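Local coordinates for protein probable oxidoreductase (Mycobacterium abscessus, PDB 4EYE) that probably acts as an oxidoreductase of the quinone oxidoreductase branch of the medium-chain dehydrogenase/reductase family, pairing a GroES-like domain with a nucleotide-binding domain, at residues Ile25-Leu30 with Phe80-Glu85; Asn49-Asp54 with Gly88-Ala93; Val55-Val60 with Asp133-Val138; Ala107-Gly112 with Pro122-Pro127; Ser314-Leu319 with Lys337-Pro342. All blocks are in the same frame, centred on the assembly; numbering follows the deposited sequence.

Interaction 1: residues Ile25-Leu30 with Phe80-Glu85; sequences IQAQSL and FVPGIE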
# COMPACT_ATOMS: atom_id res chain seq x y z
N ILE A 25 0.52 9.85 17.80
CA ILE A 25 0.13 10.99 17.02
C ILE A 25 -1.39 10.93 16.95
O ILE A 25 -1.94 9.91 16.55
CB ILE A 25 0.73 10.95 15.60
CG1 ILE A 25 2.24 11.21 15.66
CG2 ILE A 25 0.01 11.91 14.64
CD1 ILE A 25 2.61 12.65 15.92
N GLN A 26 -2.04 12.04 17.32
CA GLN A 26 -3.48 12.12 17.38
C GLN A 26 -3.97 13.31 16.54
O GLN A 26 -3.46 14.44 16.69
CB GLN A 26 -3.88 12.31 18.84
CG GLN A 26 -5.32 12.08 19.12
CD GLN A 26 -5.66 12.34 20.57
OE1 GLN A 26 -5.38 13.42 21.08
NE2 GLN A 26 -6.24 11.36 21.23
N ALA A 27 -4.89 13.03 15.62
CA ALA A 27 -5.57 14.06 14.87
C ALA A 27 -6.53 14.76 15.84
O ALA A 27 -7.42 14.12 16.38
CB ALA A 27 -6.33 13.46 13.69
N GLN A 28 -6.33 16.06 16.04
CA GLN A 28 -7.15 16.86 16.93
C GLN A 28 -8.10 17.78 16.19
O GLN A 28 -8.84 18.55 16.80
CB GLN A 28 -6.31 17.54 18.02
CG GLN A 28 -5.96 16.47 19.06
CD GLN A 28 -4.97 16.87 20.09
OE1 GLN A 28 -4.65 18.04 20.23
NE2 GLN A 28 -4.52 15.89 20.88
N SER A 29 -8.08 17.68 14.86
CA SER A 29 -9.05 18.37 14.01
C SER A 29 -9.05 17.65 12.66
O SER A 29 -8.25 16.72 12.47
CB SER A 29 -8.67 19.85 13.85
OG SER A 29 -7.59 20.00 12.96
N LEU A 30 -9.91 18.06 11.74
CA LEU A 30 -9.89 17.53 10.40
C LEU A 30 -9.20 18.50 9.43
O LEU A 30 -9.57 18.59 8.26
CB LEU A 30 -11.29 17.14 9.91
CG LEU A 30 -11.98 15.97 10.60
CD1 LEU A 30 -13.33 15.64 9.96
CD2 LEU A 30 -11.07 14.72 10.62
N PHE A 80 -8.57 11.29 17.17
CA PHE A 80 -8.31 9.87 16.87
C PHE A 80 -6.85 9.67 16.43
O PHE A 80 -6.21 10.59 15.86
CB PHE A 80 -9.27 9.32 15.77
CG PHE A 80 -8.97 9.85 14.38
CD1 PHE A 80 -8.07 9.21 13.54
CD2 PHE A 80 -9.60 10.98 13.90
CE1 PHE A 80 -7.82 9.68 12.26
CE2 PHE A 80 -9.33 11.47 12.61
CZ PHE A 80 -8.40 10.83 11.82
N VAL A 81 -6.33 8.48 16.70
CA VAL A 81 -4.96 8.12 16.26
C VAL A 81 -5.06 7.53 14.87
O VAL A 81 -5.66 6.47 14.70
CB VAL A 81 -4.28 7.10 17.24
CG1 VAL A 81 -2.90 6.62 16.73
CG2 VAL A 81 -4.11 7.78 18.60
N PRO A 82 -4.50 8.21 13.85
CA PRO A 82 -4.49 7.61 12.53
C PRO A 82 -3.54 6.44 12.41
O PRO A 82 -2.72 6.20 13.30
CB PRO A 82 -3.99 8.75 11.62
CG PRO A 82 -3.95 9.97 12.49
CD PRO A 82 -3.78 9.49 13.87
N GLY A 83 -3.69 5.69 11.32
CA GLY A 83 -2.69 4.68 10.94
C GLY A 83 -3.31 3.31 10.84
O GLY A 83 -3.82 2.76 11.86
N ILE A 84 -3.29 2.78 9.63
CA ILE A 84 -3.92 1.52 9.34
C ILE A 84 -2.95 0.35 9.46
O ILE A 84 -3.39 -0.75 9.73
CB ILE A 84 -4.52 1.51 7.94
CG1 ILE A 84 -5.73 2.47 7.87
CG2 ILE A 84 -4.80 0.07 7.52
CD1 ILE A 84 -6.41 2.48 6.47
N GLU A 85 -1.68 0.57 9.22
CA GLU A 85 -0.71 -0.50 9.00
C GLU A 85 0.36 -0.43 10.06
O GLU A 85 0.97 0.62 10.21
CB GLU A 85 0.07 -0.23 7.70
CG GLU A 85 -0.66 -0.23 6.44
CD GLU A 85 0.25 0.24 5.32
OE1 GLU A 85 0.65 1.46 5.36
OE2 GLU A 85 0.53 -0.58 4.43
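Ala27 and Phe80 meet as a single antiparallel bridge, and the tight part of the contact is gathered around them. Two backbone bonds close the pair: Ala27 N gives to Phe80 O at 2.8 Å, and Phe80 N returns a longer one to Ala27 O at 3.2 Å. The Phe80 ring folds back against its own bridge partner, because chi1 of 72° sets CG between the backbone N and the carbonyl carbon. Ala27 CB then lies over one face of the ring, 4.0 Å from its centroid and shifted toward the rim, a CH-pi contact. Next to it Val81 and Pro82 pack against the carbonyl oxygen of Ile25: Ile25 O is 3.3 Å from Pro82 CD and 3.4 Å from Val81 CG1. The other side is looser. Leu30 brings only CD2 to the ring edge, 4.2 Å from Phe80 CE2, and on the solvent side Gln28 NE2 gives a 2.6 Å bond to Gln26 OE1 within the same segment. The end of strand 21-27 makes this one bridge to the loop between helix 62-68 and strand 85-92, while Gln26 bonds through its backbone to Val37 of strand 36-42; Met67 of helix 62-68 also touches the Phe80 ring.

Interaction 2: residues Asn49-Asp54 with Gly88-Ala93; sequences NVVVVD and GVVRSA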
# COMPACT_ATOMS: atom_id res chain seq x y z
N ASN A 49 -10.21 -11.21 23.13
CA ASN A 49 -10.27 -11.28 21.69
C ASN A 49 -9.42 -10.18 21.02
O ASN A 49 -9.77 -9.69 19.97
CB ASN A 49 -11.74 -11.26 21.22
CG ASN A 49 -11.89 -11.54 19.72
OD1 ASN A 49 -11.26 -12.44 19.17
ND2 ASN A 49 -12.76 -10.77 19.04
N VAL A 50 -8.33 -9.77 21.65
CA VAL A 50 -7.44 -8.79 21.04
C VAL A 50 -5.98 -9.20 21.14
O VAL A 50 -5.58 -9.96 22.02
CB VAL A 50 -7.58 -7.34 21.59
CG1 VAL A 50 -8.94 -6.75 21.24
CG2 VAL A 50 -7.38 -7.29 23.08
N VAL A 51 -5.22 -8.77 20.16
CA VAL A 51 -3.79 -8.98 20.12
C VAL A 51 -3.22 -7.59 20.24
O VAL A 51 -3.58 -6.70 19.47
CB VAL A 51 -3.31 -9.59 18.81
CG1 VAL A 51 -1.79 -9.75 18.84
CG2 VAL A 51 -4.03 -10.92 18.55
N VAL A 52 -2.36 -7.39 21.23
CA VAL A 52 -1.68 -6.12 21.40
C VAL A 52 -0.29 -6.29 20.82
O VAL A 52 0.40 -7.25 21.16
CB VAL A 52 -1.62 -5.71 22.89
CG1 VAL A 52 -0.79 -4.45 23.06
CG2 VAL A 52 -3.05 -5.58 23.46
N VAL A 53 0.09 -5.36 19.95
CA VAL A 53 1.40 -5.35 19.24
C VAL A 53 2.17 -4.11 19.70
O VAL A 53 1.62 -3.00 19.68
CB VAL A 53 1.22 -5.27 17.71
CG1 VAL A 53 2.56 -5.29 16.98
CG2 VAL A 53 0.40 -6.45 17.17
N ASP A 54 3.43 -4.32 20.10
CA ASP A 54 4.39 -3.25 20.25
C ASP A 54 4.88 -2.81 18.86
O ASP A 54 5.57 -3.55 18.15
CB ASP A 54 5.62 -3.65 21.12
CG ASP A 54 5.26 -3.78 22.59
OD1 ASP A 54 4.10 -3.57 22.99
OD2 ASP A 54 6.13 -4.13 23.40
N GLY A 88 5.45 -5.10 14.23
CA GLY A 88 6.20 -5.09 15.48
C GLY A 88 6.21 -6.46 16.15
O GLY A 88 6.32 -7.47 15.46
N VAL A 89 6.05 -6.47 17.48
CA VAL A 89 6.22 -7.69 18.26
C VAL A 89 5.00 -7.83 19.12
O VAL A 89 4.54 -6.88 19.77
CB VAL A 89 7.53 -7.63 19.14
CG1 VAL A 89 7.68 -8.85 20.04
CG2 VAL A 89 8.76 -7.55 18.26
N VAL A 90 4.43 -9.01 19.10
CA VAL A 90 3.26 -9.27 19.92
C VAL A 90 3.62 -9.16 21.40
O VAL A 90 4.58 -9.78 21.83
CB VAL A 90 2.72 -10.66 19.67
CG1 VAL A 90 1.67 -11.03 20.73
CG2 VAL A 90 2.16 -10.79 18.22
N ARG A 91 2.82 -8.40 22.15
CA ARG A 91 2.85 -8.30 23.61
C ARG A 91 1.83 -9.27 24.27
O ARG A 91 2.20 -10.01 25.16
CB ARG A 91 2.53 -6.90 24.04
CG ARG A 91 2.45 -6.68 25.55
CD ARG A 91 2.37 -5.22 25.93
NE ARG A 91 3.64 -4.52 25.68
CZ ARG A 91 4.66 -4.46 26.55
NH1 ARG A 91 4.60 -5.05 27.75
NH2 ARG A 91 5.75 -3.79 26.23
N SER A 92 0.59 -9.30 23.80
CA SER A 92 -0.39 -10.26 24.25
C SER A 92 -1.30 -10.73 23.10
O SER A 92 -1.46 -10.02 22.07
CB SER A 92 -1.25 -9.70 25.38
OG SER A 92 -1.99 -8.55 24.97
N ALA A 93 -1.87 -11.91 23.30
CA ALA A 93 -2.72 -12.56 22.31
C ALA A 93 -3.55 -13.66 23.01
O ALA A 93 -3.09 -14.26 23.98
CB ALA A 93 -1.91 -13.14 21.18
O HOH W 1 -4.49 -9.50 24.46
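Arg91 reaches across to Asp54 at a classic beta bulge, where Arg91 and Ser92 both face Val52. Its CB packs 3.6 Å from Val52 O, an oxygen that accepts from Arg91 N at 2.9 Å and, weakly, from Ser92 N. From there CG runs anti to the backbone N (chi1 177°), and the chain stays extended through chi2, which puts Arg91 CD 3.8 Å from Asp54 OD1. A bend at chi3 (-71°) then turns the head side-on to the carboxylate: NE gives a nearly straight bond to Asp54 OD1, 2.9 Å long and in the guanidinium plane, whereas the 2.9 Å bond from NH2 to Asp54 OD2 is clearly bent and tilted out of that plane. Both oxygens use their syn lone pairs, although carboxylate and guanidinium are turned 40° apart. Beyond the bulge Asp54 and Val89 exchange two backbone bonds. At the other end a water joins Val50 O to Ser92 OG, while Val51 CG2 rests 4.0 Å from Ala93 CB. Arg117 lies near the salt bridge, making a long, weak ion pair with Asp54 while its NH2 comes close to that of Arg91. Two cationic heads beside one carboxylate would probably favour the ionised form of Asp54.

Interaction 3: residues Val55-Val60 with Asp133-Val138; sequences VKAAGV and DDAEAV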
# COMPACT_ATOMS: atom_id res chain seq x y z
N VAL A 55 4.53 -1.58 18.49
CA VAL A 55 4.74 -1.11 17.12
C VAL A 55 6.20 -0.75 16.95
O VAL A 55 6.72 0.07 17.73
CB VAL A 55 3.82 0.11 16.80
CG1 VAL A 55 4.08 0.68 15.40
CG2 VAL A 55 2.34 -0.28 16.94
N LYS A 56 6.86 -1.35 15.95
CA LYS A 56 8.20 -0.95 15.54
C LYS A 56 8.23 -0.12 14.28
O LYS A 56 9.18 0.59 14.03
CB LYS A 56 9.11 -2.20 15.36
CG LYS A 56 9.11 -3.11 16.62
CD LYS A 56 9.85 -2.44 17.78
CE LYS A 56 9.67 -3.21 19.09
NZ LYS A 56 10.22 -2.42 20.22
N ALA A 57 7.23 -0.27 13.41
CA ALA A 57 7.12 0.57 12.27
C ALA A 57 5.61 0.75 11.95
O ALA A 57 4.87 -0.23 11.94
CB ALA A 57 7.93 -0.01 11.09
N ALA A 58 5.19 1.97 11.74
CA ALA A 58 3.80 2.30 11.33
C ALA A 58 3.83 2.83 9.92
O ALA A 58 4.50 3.83 9.63
CB ALA A 58 3.21 3.36 12.26
N GLY A 59 3.08 2.21 9.03
CA GLY A 59 3.04 2.70 7.67
C GLY A 59 2.29 4.00 7.54
O GLY A 59 1.30 4.22 8.23
N VAL A 60 2.76 4.86 6.65
CA VAL A 60 2.02 6.02 6.18
C VAL A 60 1.40 5.62 4.82
O VAL A 60 2.11 5.13 3.89
CB VAL A 60 2.94 7.25 6.08
CG1 VAL A 60 2.21 8.49 5.54
CG2 VAL A 60 3.52 7.54 7.49
N ASP A 133 12.91 -6.73 7.54
CA ASP A 133 12.83 -5.96 8.75
C ASP A 133 11.40 -5.39 8.94
O ASP A 133 10.56 -5.56 8.06
CB ASP A 133 13.93 -4.88 8.84
CG ASP A 133 13.70 -3.69 7.94
OD1 ASP A 133 12.55 -3.42 7.50
OD2 ASP A 133 14.68 -2.98 7.71
N ASP A 134 11.13 -4.77 10.08
CA ASP A 134 9.77 -4.28 10.41
C ASP A 134 9.23 -3.20 9.48
O ASP A 134 8.06 -3.19 9.17
CB ASP A 134 9.66 -3.85 11.89
CG ASP A 134 9.83 -5.03 12.82
OD1 ASP A 134 9.62 -6.19 12.40
OD2 ASP A 134 10.17 -4.83 13.97
N ALA A 135 10.08 -2.31 9.02
CA ALA A 135 9.67 -1.31 8.00
C ALA A 135 9.28 -1.97 6.66
O ALA A 135 8.28 -1.63 6.04
CB ALA A 135 10.77 -0.30 7.78
N GLU A 136 10.11 -2.89 6.19
CA GLU A 136 9.82 -3.62 4.96
C GLU A 136 8.55 -4.44 5.12
O GLU A 136 7.75 -4.50 4.17
CB GLU A 136 11.01 -4.51 4.58
CG GLU A 136 12.28 -3.74 4.16
CD GLU A 136 13.52 -4.68 4.09
OE1 GLU A 136 13.59 -5.69 4.82
OE2 GLU A 136 14.35 -4.42 3.22
N ALA A 137 8.35 -5.02 6.30
CA ALA A 137 7.15 -5.80 6.60
C ALA A 137 5.91 -4.92 6.61
O ALA A 137 4.89 -5.22 5.97
CB ALA A 137 7.28 -6.53 7.93
N VAL A 138 5.99 -3.78 7.29
CA VAL A 138 4.77 -2.89 7.30
C VAL A 138 4.44 -2.45 5.89
O VAL A 138 3.24 -2.30 5.51
CB VAL A 138 4.84 -1.73 8.34
CG1 VAL A 138 5.66 -0.55 7.80
CG2 VAL A 138 3.41 -1.29 8.76
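Val138 and Ala57 carry the apolar part of this contact between strand 57-59 and the first turn of helix 134-140. The segments run roughly the same way, their axes 26° apart and 7.6 Å at closest approach. Ala57 CB points at the helix and packs against Asp134, Ala135 and Val138, 4.0 Å from Val138 CG1 and 3.7 Å from Asp134 O. The chi1 of Val138, 81°, sends CG2 anti to the backbone N and over the strand backbone, 3.5 Å from Gly59 N and 3.7 Å from Ala57 O.

Van der Waals contact also brings in a charged pair. The chains of Lys56 and Asp134 run alongside each other in one direction, and Asp134 OD2 rests against the aliphatic root of the lysine, 3.2 Å from Lys56 CB. Lys56 NZ stays 6.7 Å from Asp134 OD2. Asp134 instead forms its salt bridge through OD1 with Arg104.

Among the side chains of the two segments, Asp133 and Glu136 bond to the helix end. Asp133 is the N-cap and makes a capping box with Glu136: Glu136 N gives a nearly straight bond of 2.8 Å to Asp133 OD1, and Asp133 N gives one to Glu136 OE1. Asp133 OD2 forms a salt bridge with Arg316, so this carboxylate serves the helix with one oxygen and strand 313-318 with the other.

No hydrogen bond joins the two segments. Strand and helix meet by van der Waals packing of small side chains and backbone, and both aspartates have arginine partners outside the contact, which probably stabilises them as anions beside the helix N terminus.

Interaction 4: residues Ala107-Gly112 with Pro122-Pro127; sequences AFNFIG and PSNILP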
# COMPACT_ATOMS: atom_id res chain seq x y z
N ALA A 107 0.09 -6.07 11.26
CA ALA A 107 -1.24 -5.84 11.80
C ALA A 107 -1.94 -4.76 10.95
O ALA A 107 -1.31 -3.81 10.43
CB ALA A 107 -1.15 -5.38 13.25
N PHE A 108 -3.25 -4.90 10.80
CA PHE A 108 -4.02 -3.82 10.23
C PHE A 108 -5.25 -3.53 11.03
O PHE A 108 -5.85 -4.45 11.55
CB PHE A 108 -4.30 -4.07 8.78
CG PHE A 108 -5.03 -5.35 8.50
CD1 PHE A 108 -6.40 -5.33 8.31
CD2 PHE A 108 -4.35 -6.56 8.32
CE1 PHE A 108 -7.11 -6.50 8.02
CE2 PHE A 108 -5.07 -7.75 8.00
CZ PHE A 108 -6.44 -7.71 7.85
N ASN A 109 -5.61 -2.24 11.09
CA ASN A 109 -6.89 -1.80 11.67
C ASN A 109 -7.32 -0.46 11.02
O ASN A 109 -6.57 0.10 10.22
CB ASN A 109 -6.75 -1.66 13.17
CG ASN A 109 -8.06 -1.89 13.92
OD1 ASN A 109 -9.10 -2.17 13.35
ND2 ASN A 109 -8.00 -1.76 15.22
N PHE A 110 -8.52 0.04 11.32
CA PHE A 110 -8.96 1.30 10.70
C PHE A 110 -8.26 2.50 11.31
O PHE A 110 -8.03 3.49 10.60
CB PHE A 110 -10.50 1.46 10.59
CG PHE A 110 -11.27 1.04 11.79
CD1 PHE A 110 -11.59 1.97 12.79
CD2 PHE A 110 -11.69 -0.28 11.94
CE1 PHE A 110 -12.30 1.60 13.93
CE2 PHE A 110 -12.41 -0.67 13.09
CZ PHE A 110 -12.71 0.27 14.08
N ILE A 111 -7.85 2.38 12.58
CA ILE A 111 -7.17 3.45 13.32
C ILE A 111 -6.11 2.85 14.24
O ILE A 111 -6.01 1.64 14.37
CB ILE A 111 -8.15 4.26 14.24
CG1 ILE A 111 -9.02 3.31 15.07
CG2 ILE A 111 -9.01 5.22 13.44
CD1 ILE A 111 -10.03 3.99 16.00
N GLY A 112 -5.32 3.71 14.86
CA GLY A 112 -4.48 3.37 16.00
C GLY A 112 -3.01 3.10 15.68
O GLY A 112 -2.19 2.92 16.61
N PRO A 122 -7.53 -10.71 16.23
CA PRO A 122 -6.65 -11.81 15.79
C PRO A 122 -6.73 -12.07 14.30
O PRO A 122 -5.74 -12.38 13.70
CB PRO A 122 -7.17 -13.01 16.57
CG PRO A 122 -7.79 -12.42 17.78
CD PRO A 122 -8.31 -11.07 17.42
N SER A 123 -7.90 -11.86 13.69
CA SER A 123 -8.02 -12.07 12.26
C SER A 123 -7.24 -11.01 11.45
O SER A 123 -7.07 -11.15 10.25
CB SER A 123 -9.49 -11.93 11.87
OG SER A 123 -9.88 -10.59 12.18
N ASN A 124 -6.78 -9.93 12.11
CA ASN A 124 -6.05 -8.85 11.43
C ASN A 124 -4.51 -8.92 11.68
O ASN A 124 -3.80 -7.88 11.59
CB ASN A 124 -6.61 -7.50 11.93
CG ASN A 124 -8.06 -7.26 11.49
OD1 ASN A 124 -8.79 -8.21 11.19
ND2 ASN A 124 -8.49 -5.99 11.43
N ILE A 125 -4.02 -10.10 12.01
CA ILE A 125 -2.61 -10.31 12.33
C ILE A 125 -2.04 -11.26 11.29
O ILE A 125 -2.68 -12.25 10.98
CB ILE A 125 -2.43 -10.92 13.74
CG1 ILE A 125 -2.77 -9.90 14.83
CG2 ILE A 125 -1.01 -11.46 13.92
CD1 ILE A 125 -1.75 -8.73 14.90
N LEU A 126 -0.85 -10.96 10.77
CA LEU A 126 -0.13 -11.84 9.86
C LEU A 126 1.33 -11.99 10.32
O LEU A 126 1.93 -11.04 10.85
CB LEU A 126 -0.20 -11.33 8.42
CG LEU A 126 -1.63 -11.23 7.75
CD1 LEU A 126 -1.60 -10.28 6.57
CD2 LEU A 126 -2.27 -12.53 7.28
N PRO A 127 1.90 -13.20 10.13
CA PRO A 127 3.29 -13.42 10.45
C PRO A 127 4.24 -12.67 9.52
O PRO A 127 4.14 -12.75 8.30
CB PRO A 127 3.47 -14.96 10.33
CG PRO A 127 2.37 -15.40 9.41
CD PRO A 127 1.24 -14.41 9.57
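Phe108 and Asn124 form an amide-on-ring stack that dominates a short antiparallel pairing, near the protein surface, between the end of strand 104-108 and the start of strand 125-127 in the GroES-like domain. Asn124 CB sits 4.0 Å from the centroid of the Phe108 ring and almost straight above its centre, while the carboxamide lies nearly flat over the same ring, the two planes 13° apart and Asn124 CG 3.7 Å from Phe108 CE1. A chi1 of 57° turns the ring under the neighbouring segment.

Two hydrogen bonds fix the overlap. Phe108 N gives to Asn124 O at 3.1 Å, in the carbonyl plane, and Asn124 ND2 gives to Phe108 O at 3.1 Å, its approach tilted well out of that carbonyl's plane. The remaining amide atom, Asn124 OD1, accepts from Ser123 OG at 2.8 Å, so both ends of the amide are bonded and its rotation is set.

One step along, Ala107 and Ile125 form a non-hydrogen-bonded pair, with Ile125 CD1 3.8 Å from Ala107 CB on the face where both touch Val120. Leu294 of helix 293-306 also touches Phe108, and a pentanediol, probably from the crystallisation liquor, lies about 4 Å from the ring. Strands 104-108 and 125-127 are neighbours in the mixed, largely antiparallel sheet of this GroES-like domain, as expected for a medium-chain dehydrogenase/reductase.

Interaction 5: residues Ser314-Leu319 with Lys337-Pro342; sequences SARIPL and KMVLVP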
# COMPACT_ATOMS: atom_id res chain seq x y z
N SER A 314 11.72 4.45 1.87
CA SER A 314 12.54 5.62 1.50
C SER A 314 12.80 6.53 2.72
O SER A 314 13.79 7.27 2.75
CB SER A 314 11.87 6.39 0.38
OG SER A 314 10.56 6.83 0.75
N ALA A 315 11.94 6.44 3.74
CA ALA A 315 12.04 7.25 4.92
C ALA A 315 11.50 6.50 6.16
O ALA A 315 10.44 5.85 6.09
CB ALA A 315 11.25 8.54 4.74
N ARG A 316 12.21 6.66 7.28
CA ARG A 316 11.77 6.18 8.56
C ARG A 316 11.88 7.36 9.52
O ARG A 316 12.96 7.80 9.88
CB ARG A 316 12.59 4.98 9.03
CG ARG A 316 12.79 3.93 7.97
CD ARG A 316 13.38 2.65 8.51
NE ARG A 316 13.76 1.75 7.42
CZ ARG A 316 14.09 0.47 7.60
NH1 ARG A 316 14.08 -0.05 8.80
NH2 ARG A 316 14.42 -0.29 6.57
N ILE A 317 10.73 7.87 9.93
CA ILE A 317 10.62 9.16 10.61
C ILE A 317 10.22 8.87 12.04
O ILE A 317 9.36 8.01 12.26
CB ILE A 317 9.57 10.04 9.94
CG1 ILE A 317 9.86 10.25 8.42
CG2 ILE A 317 9.42 11.35 10.71
CD1 ILE A 317 11.21 10.89 8.07
N PRO A 318 10.87 9.49 13.04
CA PRO A 318 10.37 9.27 14.39
C PRO A 318 8.87 9.61 14.51
O PRO A 318 8.41 10.61 13.98
CB PRO A 318 11.20 10.23 15.26
CG PRO A 318 12.37 10.68 14.41
CD PRO A 318 12.02 10.39 12.99
N LEU A 319 8.14 8.80 15.28
CA LEU A 319 6.74 9.04 15.59
C LEU A 319 6.48 10.45 16.09
O LEU A 319 5.50 11.05 15.74
CB LEU A 319 6.24 8.00 16.62
CG LEU A 319 4.77 8.09 16.97
CD1 LEU A 319 3.91 7.97 15.70
CD2 LEU A 319 4.40 6.99 17.97
N LYS A 337 7.67 3.57 0.17
CA LYS A 337 6.97 3.63 1.42
C LYS A 337 7.72 4.49 2.46
O LYS A 337 8.93 4.41 2.60
CB LYS A 337 6.78 2.20 1.97
CG LYS A 337 5.80 2.10 3.14
CD LYS A 337 4.36 2.23 2.62
CE LYS A 337 3.34 2.24 3.72
NZ LYS A 337 1.95 2.30 3.16
N MET A 338 6.96 5.26 3.22
CA MET A 338 7.43 5.94 4.41
C MET A 338 6.86 5.23 5.64
O MET A 338 5.68 4.88 5.66
CB MET A 338 6.92 7.37 4.41
CG MET A 338 6.95 8.12 5.74
SD MET A 338 6.22 9.81 5.62
CE MET A 338 7.59 10.80 5.06
N VAL A 339 7.67 5.15 6.70
CA VAL A 339 7.18 4.65 7.96
C VAL A 339 7.56 5.59 9.09
O VAL A 339 8.49 6.41 8.97
CB VAL A 339 7.67 3.19 8.24
CG1 VAL A 339 7.39 2.26 7.05
CG2 VAL A 339 9.16 3.15 8.54
N LEU A 340 6.81 5.47 10.17
CA LEU A 340 7.07 6.13 11.41
C LEU A 340 7.61 5.13 12.39
O LEU A 340 7.12 3.99 12.49
CB LEU A 340 5.76 6.74 11.97
CG LEU A 340 4.97 7.65 11.06
CD1 LEU A 340 3.72 8.26 11.76
CD2 LEU A 340 5.85 8.75 10.43
N VAL A 341 8.60 5.55 13.16
CA VAL A 341 9.28 4.67 14.12
C VAL A 341 9.11 5.22 15.54
O VAL A 341 9.62 6.30 15.82
CB VAL A 341 10.77 4.62 13.84
CG1 VAL A 341 11.45 3.55 14.74
CG2 VAL A 341 11.01 4.37 12.36
N PRO A 342 8.39 4.49 16.42
CA PRO A 342 8.07 4.97 17.73
C PRO A 342 9.30 5.07 18.62
O PRO A 342 9.42 6.06 19.34
CB PRO A 342 7.10 3.91 18.27
CG PRO A 342 6.43 3.37 17.07
CD PRO A 342 7.57 3.31 16.06
OXT PRO A 342 10.22 4.23 18.54
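Strands 313-318 and 337-341 are the two strands of a beta-alpha-beta unit, joined through helix 322-330 and paired in parallel from Ala315-Met338 to Pro318-Val341. Between these, Arg316 meets Val339 and Ile317 meets Leu340, with axes 27° apart. Five backbone bonds zip them together, among them Ile317 N to Val339 O at 2.8 Å and Val341 N to Ile317 O at 2.7 Å; the last, Leu319 N to Val341 O, comes from above the carbonyl plane where the first strand turns off. On the face of Ala315 and Ile317, the bend at chi3 of Met338 (-85°) brings CE to 4.1 Å from Ile317 CG1, and Ile317 CB packs 4.0 Å from Leu340 CD2. Leu319 crosses Leu340 at about a right angle, CD1 to CD1 at 4.0 Å, and lays its CD2 on Pro342 CB. On the opposite face Arg316 runs alongside Val339, its CG 3.8 Å from Val339 CG2 and its CB 3.7 Å from Val341 CG2, before the head reaches Asp133. Ala325 of helix 322-330 lies against Ile317, Met338 and Leu340; Ala135 and Val138 of helix 134-140 touch Val339 from the other side, and strand 57-59 continues the sheet beyond strand 337-341.

In the fold
From the N terminus, interaction 1 closes the first loop, tying strand 21-27 to the segment before strand 85-92. Interactions 2 and 3 open inside that loop and close after it, so both cross interaction 1, and they cross each other. Interaction 4 is nested within the long loop of interaction 3; interaction 5 follows in series. Glu85 forms a salt bridge with Lys337, and Ile125 packs on Val51 and Val53. Interaction 3 sets helix 134-140 on strand 57-59, and interaction 5 pairs the two C-terminal strands; the probable hydrogen bond from Leu340 N to Ala58 O, between strands 337-341 and 57-59, and the Asp133-Arg316 salt bridge join the two.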